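Local atomic coordinates of RNA silencing suppressor p19 (Carnation Italian ringspot virus, PDB entry 6BJV), a protein that suppresses RNA silencing in the host plant by binding short interfering RNAs as a homodimer and selecting them by the length of their duplex. Residues Glu12-Glu17 with Gly66-Lys71; Glu17-Gly22 with Leu32-Pro37. One frame throughout, in Å; residues are numbered along the deposited sequence.

Overall arrangement
Both contacts belong to the N-terminal part of the p19 fold, and they share Glu17. Contact 1 sets helix 7-16 against strand 68-75, an outermost strand of the four-stranded antiparallel sheet within the chain. Contact 2 joins two parts of the chain between helix 7-16 and helix 39-45, residues 17-22 and 32-37, and both of these precede residues 66-71 in sequence. The centres lie about 12 Å apart, and the two contacts touch where Lys71 O packs on Arg18 CG. Each contact has nucleotides beside it, from chain C in contact 1 and from chain D in contact 2, so the edge strand and the loop both lie against the RNA, one beside each chain of it.

Contact 1: residues Glu12-Glu17 with Gly66-Lys71; sequences EQANGE and GKVVFK. With nucleotides of chain C.
Helix 12-16 runs almost parallel to strand 68-71, their N-to-C directions 5° apart and their axes 6.8 Å apart at closest approach, with Ala14 and Phe70 as the nearest pair of CA atoms. So close an approach suits a small residue, and Ala14 occupies the centre: its CB lies over one face of the Phe70 ring, 3.9 Å from the ring centroid, a CH-pi contact. Ala14 CB also meets Val68 CG1 at 3.6 Å, and the backbone oxygen of Val69 lies beside it. Glu17 approaches Phe70 differently. Its CG is anti to the backbone N (chi1 -176°) and the chain then bends at chi2, which brings Glu17 OE1 to the edge of the Phe70 ring, in its plane, 3.6 Å from Phe70 CD2. The other carboxylate oxygen, OE2, forms a salt bridge with Arg72. A water bridges the segments, donating to Ala14 O and Glu17 OE1 and accepting from Lys71 N. Beyond the two segments, Ile26 packs on Ala14, and Phe70 also touches Pro29 of a loop and Phe65 of strand 58-65, so the aromatic ring fills the buried layer between helix 7-16, the loop after it and the edge of the sheet.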
ATOM      1  N   GLU A  12      18.177 -15.204  -2.791  1.00 69.27           N
ATOM      2  CA  GLU A  12      17.817 -16.605  -2.631  1.00 71.49           C
ATOM      3  C   GLU A  12      17.853 -17.019  -1.164  1.00 69.75           C
ATOM      4  O   GLU A  12      17.010 -17.802  -0.711  1.00 68.38           O
ATOM      5  CB  GLU A  12      18.767 -17.465  -3.464  1.00 80.97           C
ATOM      6  CG  GLU A  12      18.246 -18.840  -3.780  1.00 81.24           C
ATOM      7  CD  GLU A  12      19.183 -19.627  -4.677  1.00 89.02           C
ATOM      8  OE1 GLU A  12      20.369 -19.243  -4.788  1.00 95.64           O
ATOM      9  OE2 GLU A  12      18.736 -20.630  -5.275  1.00 87.93           O
ATOM     10  N   GLN A  13      18.815 -16.494  -0.403  1.00 63.64           N
ATOM     11  CA  GLN A  13      18.899 -16.821   1.016  1.00 61.37           C
ATOM     12  C   GLN A  13      17.801 -16.123   1.811  1.00 54.20           C
ATOM     13  O   GLN A  13      17.247 -16.701   2.752  1.00 53.82           O
ATOM     14  CB  GLN A  13      20.279 -16.443   1.557  1.00 64.70           C
ATOM     15  CG  GLN A  13      21.415 -17.295   1.004  1.00 75.19           C
ATOM     16  CD  GLN A  13      22.785 -16.793   1.425  1.00 76.65           C
ATOM     17  OE1 GLN A  13      22.942 -15.637   1.819  1.00 72.09           O
ATOM     18  NE2 GLN A  13      23.785 -17.664   1.344  1.00 82.30           N
ATOM     19  N   ALA A  14      17.470 -14.881   1.446  1.00 49.03           N
ATOM     20  CA  ALA A  14      16.447 -14.145   2.180  1.00 43.23           C
ATOM     21  C   ALA A  14      15.097 -14.848   2.096  1.00 43.39           C
ATOM     22  O   ALA A  14      14.329 -14.851   3.064  1.00 43.59           O
ATOM     23  CB  ALA A  14      16.343 -12.717   1.646  1.00 39.01           C
ATOM     24  N   ASN A  15      14.790 -15.446   0.944  1.00 58.24           N
ATOM     25  CA  ASN A  15      13.536 -16.175   0.802  1.00 59.50           C
ATOM     26  C   ASN A  15      13.549 -17.459   1.618  1.00 63.55           C
ATOM     27  O   ASN A  15      12.511 -17.864   2.153  1.00 64.49           O
ATOM     28  CB  ASN A  15      13.272 -16.481  -0.673  1.00 61.23           C
ATOM     29  CG  ASN A  15      11.834 -16.886  -0.937  1.00 63.06           C
ATOM     30  OD1 ASN A  15      11.217 -17.592  -0.140  1.00 65.60           O
ATOM     31  ND2 ASN A  15      11.292 -16.435  -2.062  1.00 62.43           N
ATOM     32  N   GLY A  16      14.711 -18.108   1.728  1.00 51.92           N
ATOM     33  CA  GLY A  16      14.831 -19.284   2.569  1.00 56.15           C
ATOM     34  C   GLY A  16      14.813 -18.976   4.050  1.00 56.72           C
ATOM     35  O   GLY A  16      14.568 -19.879   4.857  1.00 60.41           O
ATOM     36  N   GLU A  17      15.061 -17.720   4.426  1.00 55.72           N
ATOM     37  CA  GLU A  17      15.041 -17.355   5.838  1.00 60.44           C
ATOM     38  C   GLU A  17      13.667 -17.583   6.453  1.00 61.41           C
ATOM     39  O   GLU A  17      13.557 -17.794   7.666  1.00 60.78           O
ATOM     40  CB  GLU A  17      15.472 -15.897   6.005  1.00 56.77           C
ATOM     41  CG  GLU A  17      15.579 -15.440   7.457  1.00 58.68           C
ATOM     42  CD  GLU A  17      14.260 -14.952   8.030  1.00 59.17           C
ATOM     43  OE1 GLU A  17      13.388 -14.517   7.248  1.00 56.27           O
ATOM     44  OE2 GLU A  17      14.098 -15.003   9.268  1.00 62.87           O
ATOM     45  N   GLY A  66      15.343  -3.624  -1.878  1.00 45.62           N
ATOM     46  CA  GLY A  66      15.715  -4.016  -3.222  1.00 47.36           C
ATOM     47  C   GLY A  66      15.067  -5.341  -3.566  1.00 45.62           C
ATOM     48  O   GLY A  66      13.883  -5.572  -3.293  1.00 42.90           O
ATOM     49  N   LYS A  67      15.852  -6.236  -4.155  1.00 47.75           N
ATOM     50  CA  LYS A  67      15.380  -7.574  -4.482  1.00 47.07           C
ATOM     51  C   LYS A  67      15.609  -8.571  -3.349  1.00 46.27           C
ATOM     52  O   LYS A  67      15.507  -9.781  -3.576  1.00 46.80           O
ATOM     53  CB  LYS A  67      16.053  -8.073  -5.764  1.00 50.61           C
ATOM     54  CG  LYS A  67      17.567  -7.951  -5.776  1.00 54.21           C
ATOM     55  CD  LYS A  67      18.167  -8.707  -6.948  1.00 58.09           C
ATOM     56  CE  LYS A  67      19.560  -8.201  -7.288  1.00 62.54           C
ATOM     57  NZ  LYS A  67      19.528  -6.832  -7.879  1.00 63.36           N
ATOM     58  N   VAL A  68      15.903  -8.093  -2.143  1.00 49.50           N
ATOM     59  CA  VAL A  68      16.125  -8.944  -0.980  1.00 49.15           C
ATOM     60  C   VAL A  68      14.834  -8.921  -0.169  1.00 45.12           C
ATOM     61  O   VAL A  68      14.590  -7.998   0.614  1.00 44.78           O
ATOM     62  CB  VAL A  68      17.325  -8.469  -0.154  1.00 51.93           C
ATOM     63  CG1 VAL A  68      17.641  -9.466   0.950  1.00 52.71           C
ATOM     64  CG2 VAL A  68      18.540  -8.255  -1.050  1.00 56.34           C
ATOM     65  N   VAL A  69      14.005  -9.948  -0.343  1.00 42.14           N
ATOM     66  CA  VAL A  69      12.634  -9.955   0.157  1.00 38.60           C
ATOM     67  C   VAL A  69      12.512 -10.978   1.277  1.00 38.17           C
ATOM     68  O   VAL A  69      12.943 -12.128   1.128  1.00 39.89           O
ATOM     69  CB  VAL A  69      11.635 -10.259  -0.973  1.00 37.39           C
ATOM     70  CG1 VAL A  69      10.205 -10.265  -0.445  1.00 35.10           C
ATOM     71  CG2 VAL A  69      11.789  -9.237  -2.100  1.00 38.11           C
ATOM     72  N   PHE A  70      11.920 -10.556   2.391  1.00 39.96           N
ATOM     73  CA  PHE A  70      11.602 -11.424   3.514  1.00 39.48           C
ATOM     74  C   PHE A  70      10.088 -11.518   3.665  1.00 37.17           C
ATOM     75  O   PHE A  70       9.357 -10.591   3.305  1.00 36.25           O
ATOM     76  CB  PHE A  70      12.214 -10.898   4.814  1.00 40.90           C
ATOM     77  CG  PHE A  70      13.710 -10.768   4.777  1.00 44.26           C
ATOM     78  CD1 PHE A  70      14.308  -9.650   4.220  1.00 45.63           C
ATOM     79  CD2 PHE A  70      14.519 -11.757   5.312  1.00 46.92           C
ATOM     80  CE1 PHE A  70      15.687  -9.525   4.191  1.00 49.66           C
ATOM     81  CE2 PHE A  70      15.895 -11.639   5.286  1.00 51.54           C
ATOM     82  CZ  PHE A  70      16.480 -10.521   4.725  1.00 53.06           C
ATOM     83  N   LYS A  71       9.619 -12.641   4.207  1.00 49.58           N
ATOM     84  CA  LYS A  71       8.189 -12.888   4.323  1.00 48.40           C
ATOM     85  C   LYS A  71       7.876 -13.640   5.608  1.00 48.57           C
ATOM     86  O   LYS A  71       8.626 -14.526   6.023  1.00 49.40           O
ATOM     87  CB  LYS A  71       7.672 -13.678   3.116  1.00 48.04           C
ATOM     88  CG  LYS A  71       7.405 -12.811   1.899  1.00 47.66           C
ATOM     89  CD  LYS A  71       7.199 -13.632   0.642  1.00 47.45           C
ATOM     90  CE  LYS A  71       6.930 -12.732  -0.551  1.00 47.31           C
ATOM     91  NZ  LYS A  71       6.897 -13.490  -1.827  1.00 49.37           N
TER
ATOM     92  P     U C   9      14.822  -9.258 -10.362  1.00 62.37           P
ATOM     93  OP1   U C   9      15.413  -9.880  -9.148  1.00 61.32           O
ATOM     94  OP2   U C   9      14.408 -10.124 -11.495  1.00 65.03           O
ATOM     95  O5'   U C   9      13.558  -8.399  -9.922  1.00 60.67           O
ATOM     96  C5'   U C   9      12.676  -8.853  -8.910  1.00 59.46           C
ATOM     97  C4'   U C   9      12.393  -7.759  -7.914  1.00 57.60           C
ATOM     98  O4'   U C   9      12.394  -6.471  -8.584  1.00 57.47           O
ATOM     99  C3'   U C   9      11.038  -7.823  -7.229  1.00 57.84           C
ATOM    100  O3'   U C   9      11.017  -8.729  -6.142  1.00 58.28           O
ATOM    101  C2'   U C   9      10.801  -6.374  -6.829  1.00 56.24           C
ATOM    102  O2'   U C   9      11.528  -6.037  -5.657  1.00 54.90           O
ATOM    103  C1'   U C   9      11.415  -5.630  -8.014  1.00 56.69           C
ATOM    104  N1    U C   9      10.417  -5.311  -9.058  1.00 58.32           N
ATOM    105  C2    U C   9       9.451  -4.369  -8.770  1.00 58.08           C
ATOM    106  O2    U C   9       9.378  -3.800  -7.694  1.00 56.81           O
ATOM    107  N3    U C   9       8.569  -4.128  -9.792  1.00 59.63           N
ATOM    108  C4    U C   9       8.560  -4.714 -11.041  1.00 61.96           C
ATOM    109  O4    U C   9       7.697  -4.384 -11.854  1.00 64.00           O
ATOM    110  C5    U C   9       9.596  -5.675 -11.262  1.00 62.31           C
ATOM    111  C6    U C   9      10.467  -5.929 -10.284  1.00 60.44           C
TER
HETATM  112  O   HOH W   1      11.970 -14.896   4.516  1.00 18.89           O

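Contact 2: residues Glu17-Gly22 with Leu32-Pro37; sequences ERWDGG and LPDESP. With nucleotides of chain D.
Asp34 OD1 is gripped from two sides of the fold: Arg18 NE donates to Asp34 OD1 in a salt bridge of 3.1 Å, approaching from above the carboxylate plane, and Tyr73 N on the sheet donates to it as well. An Asx turn at Asp34 places the acceptors that meet Arg18, probably helping to position it for the RNA: Asp34 OD2 accepts from Ser36 N at 3.1 Å and, on its syn lone pair, from Ser36 OG. With OG thus giving its proton to the carboxylate, Ser36 OG can accept from Arg18 NH2 at 2.8 Å. Arg18 NH2 also donates to OP1 of G2 of chain D at 2.6 Å, and NH1 does so more weakly. Arginine suits the place because its side chain, with CG anti to the backbone N (chi1 -180°) and the chain extended from CG to NE, is long enough to reach the phosphate and has N-H groups for Asp34, Ser36 and RNA. The acidic neighbour probably steadies its positive charge. Trp19 CH2 lies 3.4 Å above the plane of the Arg18 guanidinium, offset toward its rim, and Trp19 CZ3 is 3.5 Å from Asp34 OD2. The broad indole also reaches the RNA backbone, where CZ2 packs near O3' of G2 of chain D. At the neighbouring nucleotide, C1 of chain D, the ribose hydroxyl O2' donates a hydrogen bond of 3.1 Å to Pro37 O.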
ATOM      1  N   GLU A  17      15.061 -17.720   4.426  1.00 55.72           N
ATOM      2  CA  GLU A  17      15.041 -17.355   5.838  1.00 60.44           C
ATOM      3  C   GLU A  17      13.667 -17.583   6.453  1.00 61.41           C
ATOM      4  O   GLU A  17      13.557 -17.794   7.666  1.00 60.78           O
ATOM      5  CB  GLU A  17      15.472 -15.897   6.005  1.00 56.77           C
ATOM      6  CG  GLU A  17      15.579 -15.440   7.457  1.00 58.68           C
ATOM      7  CD  GLU A  17      14.260 -14.952   8.030  1.00 59.17           C
ATOM      8  OE1 GLU A  17      13.388 -14.517   7.248  1.00 56.27           O
ATOM      9  OE2 GLU A  17      14.098 -15.003   9.268  1.00 62.87           O
ATOM     10  N   ARG A  18      12.613 -17.547   5.637  1.00 53.67           N
ATOM     11  CA  ARG A  18      11.268 -17.791   6.148  1.00 56.04           C
ATOM     12  C   ARG A  18      11.160 -19.173   6.781  1.00 61.09           C
ATOM     13  O   ARG A  18      10.472 -19.350   7.793  1.00 64.85           O
ATOM     14  CB  ARG A  18      10.255 -17.640   5.014  1.00 53.95           C
ATOM     15  CG  ARG A  18       8.808 -17.862   5.418  1.00 56.97           C
ATOM     16  CD  ARG A  18       7.881 -17.602   4.244  1.00 55.06           C
ATOM     17  NE  ARG A  18       6.475 -17.789   4.589  1.00 58.49           N
ATOM     18  CZ  ARG A  18       5.466 -17.618   3.741  1.00 58.26           C
ATOM     19  NH1 ARG A  18       5.701 -17.252   2.486  1.00 54.70           N
ATOM     20  NH2 ARG A  18       4.219 -17.811   4.145  1.00 62.22           N
ATOM     21  N   TRP A  19      11.843 -20.161   6.204  1.00 59.62           N
ATOM     22  CA  TRP A  19      11.734 -21.546   6.641  1.00 63.82           C
ATOM     23  C   TRP A  19      12.831 -21.941   7.621  1.00 76.40           C
ATOM     24  O   TRP A  19      12.545 -22.548   8.657  1.00 80.38           O
ATOM     25  CB  TRP A  19      11.759 -22.469   5.420  1.00 62.99           C
ATOM     26  CG  TRP A  19      10.926 -21.952   4.294  1.00 61.18           C
ATOM     27  CD1 TRP A  19      11.361 -21.582   3.056  1.00 55.95           C
ATOM     28  CD2 TRP A  19       9.512 -21.723   4.308  1.00 57.55           C
ATOM     29  NE1 TRP A  19      10.304 -21.146   2.294  1.00 52.31           N
ATOM     30  CE2 TRP A  19       9.158 -21.222   3.042  1.00 52.86           C
ATOM     31  CE3 TRP A  19       8.510 -21.896   5.269  1.00 57.63           C
ATOM     32  CZ2 TRP A  19       7.844 -20.896   2.708  1.00 44.82           C
ATOM     33  CZ3 TRP A  19       7.208 -21.569   4.937  1.00 55.76           C
ATOM     34  CH2 TRP A  19       6.887 -21.075   3.666  1.00 50.59           C
ATOM     35  N   ASP A  20      14.082 -21.610   7.319  1.00 76.29           N
ATOM     36  CA  ASP A  20      15.181 -21.950   8.206  1.00 83.28           C
ATOM     37  C   ASP A  20      15.267 -20.929   9.340  1.00 86.93           C
ATOM     38  O   ASP A  20      14.461 -20.001   9.443  1.00 82.49           O
ATOM     39  CB  ASP A  20      16.482 -22.046   7.414  1.00 82.69           C
ATOM     40  CG  ASP A  20      16.805 -20.774   6.659  1.00 79.73           C
ATOM     41  OD1 ASP A  20      16.638 -19.681   7.232  1.00 78.81           O
ATOM     42  OD2 ASP A  20      17.218 -20.867   5.484  1.00 75.08           O
ATOM     43  N   GLY A  21      16.258 -21.105  10.207  1.00150.65           N
ATOM     44  CA  GLY A  21      16.395 -20.281  11.395  1.00151.29           C
ATOM     45  C   GLY A  21      16.472 -18.788  11.134  1.00142.36           C
ATOM     46  O   GLY A  21      15.628 -18.034  11.623  1.00139.72           O
ATOM     47  N   GLY A  22      17.470 -18.347  10.371  1.00105.17           N
ATOM     48  CA  GLY A  22      18.429 -19.227   9.730  1.00108.78           C
ATOM     49  C   GLY A  22      19.770 -18.554   9.550  1.00107.44           C
ATOM     50  O   GLY A  22      19.842 -17.327   9.462  1.00102.94           O
ATOM     51  N   LEU A  32       9.866 -12.469  14.890  1.00 58.42           N
ATOM     52  CA  LEU A  32       9.057 -13.640  15.178  1.00 61.46           C
ATOM     53  C   LEU A  32       9.253 -14.694  14.094  1.00 61.38           C
ATOM     54  O   LEU A  32       9.423 -14.344  12.920  1.00 60.99           O
ATOM     55  CB  LEU A  32       7.569 -13.280  15.269  1.00 64.28           C
ATOM     56  CG  LEU A  32       7.167 -12.292  16.366  1.00 65.45           C
ATOM     57  CD1 LEU A  32       5.678 -11.993  16.284  1.00 66.45           C
ATOM     58  CD2 LEU A  32       7.529 -12.824  17.743  1.00 67.12           C
ATOM     59  N   PRO A  33       9.236 -15.980  14.440  1.00 56.95           N
ATOM     60  CA  PRO A  33       9.377 -17.017  13.412  1.00 56.40           C
ATOM     61  C   PRO A  33       8.144 -17.084  12.524  1.00 58.03           C
ATOM     62  O   PRO A  33       7.113 -16.459  12.778  1.00 59.47           O
ATOM     63  CB  PRO A  33       9.555 -18.313  14.215  1.00 57.34           C
ATOM     64  CG  PRO A  33       9.797 -17.886  15.623  1.00 58.06           C
ATOM     65  CD  PRO A  33       9.117 -16.571  15.782  1.00 58.29           C
ATOM     66  N   ASP A  34       8.266 -17.874  11.460  1.00 52.29           N
ATOM     67  CA  ASP A  34       7.163 -18.077  10.534  1.00 53.59           C
ATOM     68  C   ASP A  34       6.162 -19.067  11.116  1.00 55.48           C
ATOM     69  O   ASP A  34       6.539 -20.037  11.781  1.00 55.80           O
ATOM     70  CB  ASP A  34       7.688 -18.582   9.190  1.00 52.01           C
ATOM     71  CG  ASP A  34       6.584 -18.795   8.177  1.00 52.90           C
ATOM     72  OD1 ASP A  34       6.045 -17.792   7.664  1.00 53.23           O
ATOM     73  OD2 ASP A  34       6.259 -19.964   7.885  1.00 53.31           O
ATOM     74  N   GLU A  35       4.875 -18.812  10.866  1.00 51.06           N
ATOM     75  CA  GLU A  35       3.796 -19.651  11.374  1.00 52.65           C
ATOM     76  C   GLU A  35       2.861 -20.080  10.248  1.00 53.22           C
ATOM     77  O   GLU A  35       1.655 -20.229  10.461  1.00 53.93           O
ATOM     78  CB  GLU A  35       3.013 -18.924  12.470  1.00 53.40           C
ATOM     79  CG  GLU A  35       3.856 -18.504  13.668  1.00 53.40           C
ATOM     80  CD  GLU A  35       3.110 -17.587  14.623  1.00 54.64           C
ATOM     81  OE1 GLU A  35       2.098 -16.982  14.208  1.00 54.84           O
ATOM     82  OE2 GLU A  35       3.538 -17.468  15.791  1.00 55.38           O
ATOM     83  N   SER A  36       3.400 -20.282   9.051  1.00 62.24           N
ATOM     84  CA  SER A  36       2.567 -20.670   7.920  1.00 62.48           C
ATOM     85  C   SER A  36       1.889 -22.004   8.218  1.00 62.03           C
ATOM     86  O   SER A  36       2.570 -22.968   8.595  1.00 61.91           O
ATOM     87  CB  SER A  36       3.400 -20.785   6.644  1.00 61.95           C
ATOM     88  OG  SER A  36       4.074 -19.574   6.363  1.00 61.43           O
ATOM     89  N   PRO A  37       0.571 -22.107   8.063  1.00 56.36           N
ATOM     90  CA  PRO A  37      -0.091 -23.389   8.312  1.00 56.25           C
ATOM     91  C   PRO A  37       0.198 -24.388   7.204  1.00 54.54           C
ATOM     92  O   PRO A  37       0.440 -24.023   6.051  1.00 53.13           O
ATOM     93  CB  PRO A  37      -1.576 -23.016   8.352  1.00 56.43           C
ATOM     94  CG  PRO A  37      -1.670 -21.851   7.427  1.00 55.60           C
ATOM     95  CD  PRO A  37      -0.385 -21.079   7.612  1.00 55.88           C
TER
ATOM     96  P     G D   2       1.684 -18.754   1.573  1.00 54.33           P
ATOM     97  OP1   G D   2       2.721 -17.785   2.006  1.00 54.53           O
ATOM     98  OP2   G D   2       0.717 -18.362   0.516  1.00 55.65           O
ATOM     99  O5'   G D   2       2.436 -20.078   1.106  1.00 53.74           O
ATOM    100  C5'   G D   2       3.411 -20.690   1.937  1.00 53.05           C
ATOM    101  C4'   G D   2       4.028 -21.894   1.272  1.00 54.19           C
ATOM    102  O4'   G D   2       3.043 -22.956   1.154  1.00 54.32           O
ATOM    103  C3'   G D   2       4.514 -21.692  -0.153  1.00 55.61           C
ATOM    104  O3'   G D   2       5.766 -21.037  -0.230  1.00 56.90           O
ATOM    105  C2'   G D   2       4.524 -23.114  -0.696  1.00 57.66           C
ATOM    106  O2'   G D   2       5.662 -23.834  -0.244  1.00 59.93           O
ATOM    107  C1'   G D   2       3.279 -23.695  -0.028  1.00 55.98           C
ATOM    108  N9    G D   2       2.093 -23.596  -0.897  1.00 55.84           N
ATOM    109  C8    G D   2       1.045 -22.712  -0.798  1.00 54.97           C
ATOM    110  N7    G D   2       0.145 -22.880  -1.728  1.00 55.78           N
ATOM    111  C5    G D   2       0.629 -23.936  -2.488  1.00 57.06           C
ATOM    112  C6    G D   2       0.086 -24.573  -3.632  1.00 58.43           C
ATOM    113  O6    G D   2      -0.970 -24.318  -4.227  1.00 58.78           O
ATOM    114  N1    G D   2       0.909 -25.601  -4.083  1.00 60.14           N
ATOM    115  C2    G D   2       2.099 -25.972  -3.505  1.00 61.62           C
ATOM    116  N2    G D   2       2.753 -26.990  -4.082  1.00 64.59           N
ATOM    117  N3    G D   2       2.616 -25.388  -2.436  1.00 60.12           N
ATOM    118  C4    G D   2       1.832 -24.387  -1.987  1.00 57.28           C
ATOM    119  OP3   C D   1      -3.556 -16.867   1.068  1.00 64.77           O
ATOM    120  P     C D   1      -4.083 -18.009   1.851  1.00 65.04           P
ATOM    121  OP1   C D   1      -4.664 -17.470   3.106  1.00 67.18           O
ATOM    122  OP2   C D   1      -4.941 -18.826   0.958  1.00 65.29           O
ATOM    123  O5'   C D   1      -2.844 -18.919   2.259  1.00 63.63           O
ATOM    124  C5'   C D   1      -2.283 -18.845   3.560  1.00 64.30           C
ATOM    125  C4'   C D   1      -1.297 -19.959   3.793  1.00 63.71           C
ATOM    126  O4'   C D   1      -1.991 -21.237   3.797  1.00 64.27           O
ATOM    127  C3'   C D   1      -0.223 -20.129   2.731  1.00 63.04           C
ATOM    128  O3'   C D   1       0.855 -19.220   2.869  1.00 62.90           O
ATOM    129  C2'   C D   1       0.175 -21.588   2.898  1.00 63.07           C
ATOM    130  O2'   C D   1       1.039 -21.760   4.013  1.00 63.14           O
ATOM    131  C1'   C D   1      -1.178 -22.229   3.206  1.00 63.73           C
ATOM    132  N1    C D   1      -1.842 -22.711   1.976  1.00 64.00           N
ATOM    133  C2    C D   1      -1.367 -23.879   1.379  1.00 64.06           C
ATOM    134  O2    C D   1      -0.413 -24.474   1.902  1.00 63.53           O
ATOM    135  N3    C D   1      -1.955 -24.332   0.248  1.00 65.33           N
ATOM    136  C4    C D   1      -2.978 -23.663  -0.283  1.00 65.63           C
ATOM    137  N4    C D   1      -3.524 -24.150  -1.399  1.00 66.36           N
ATOM    138  C5    C D   1      -3.483 -22.465   0.304  1.00 65.32           C
ATOM    139  C6    C D   1      -2.888 -22.029   1.422  1.00 64.75           C
TER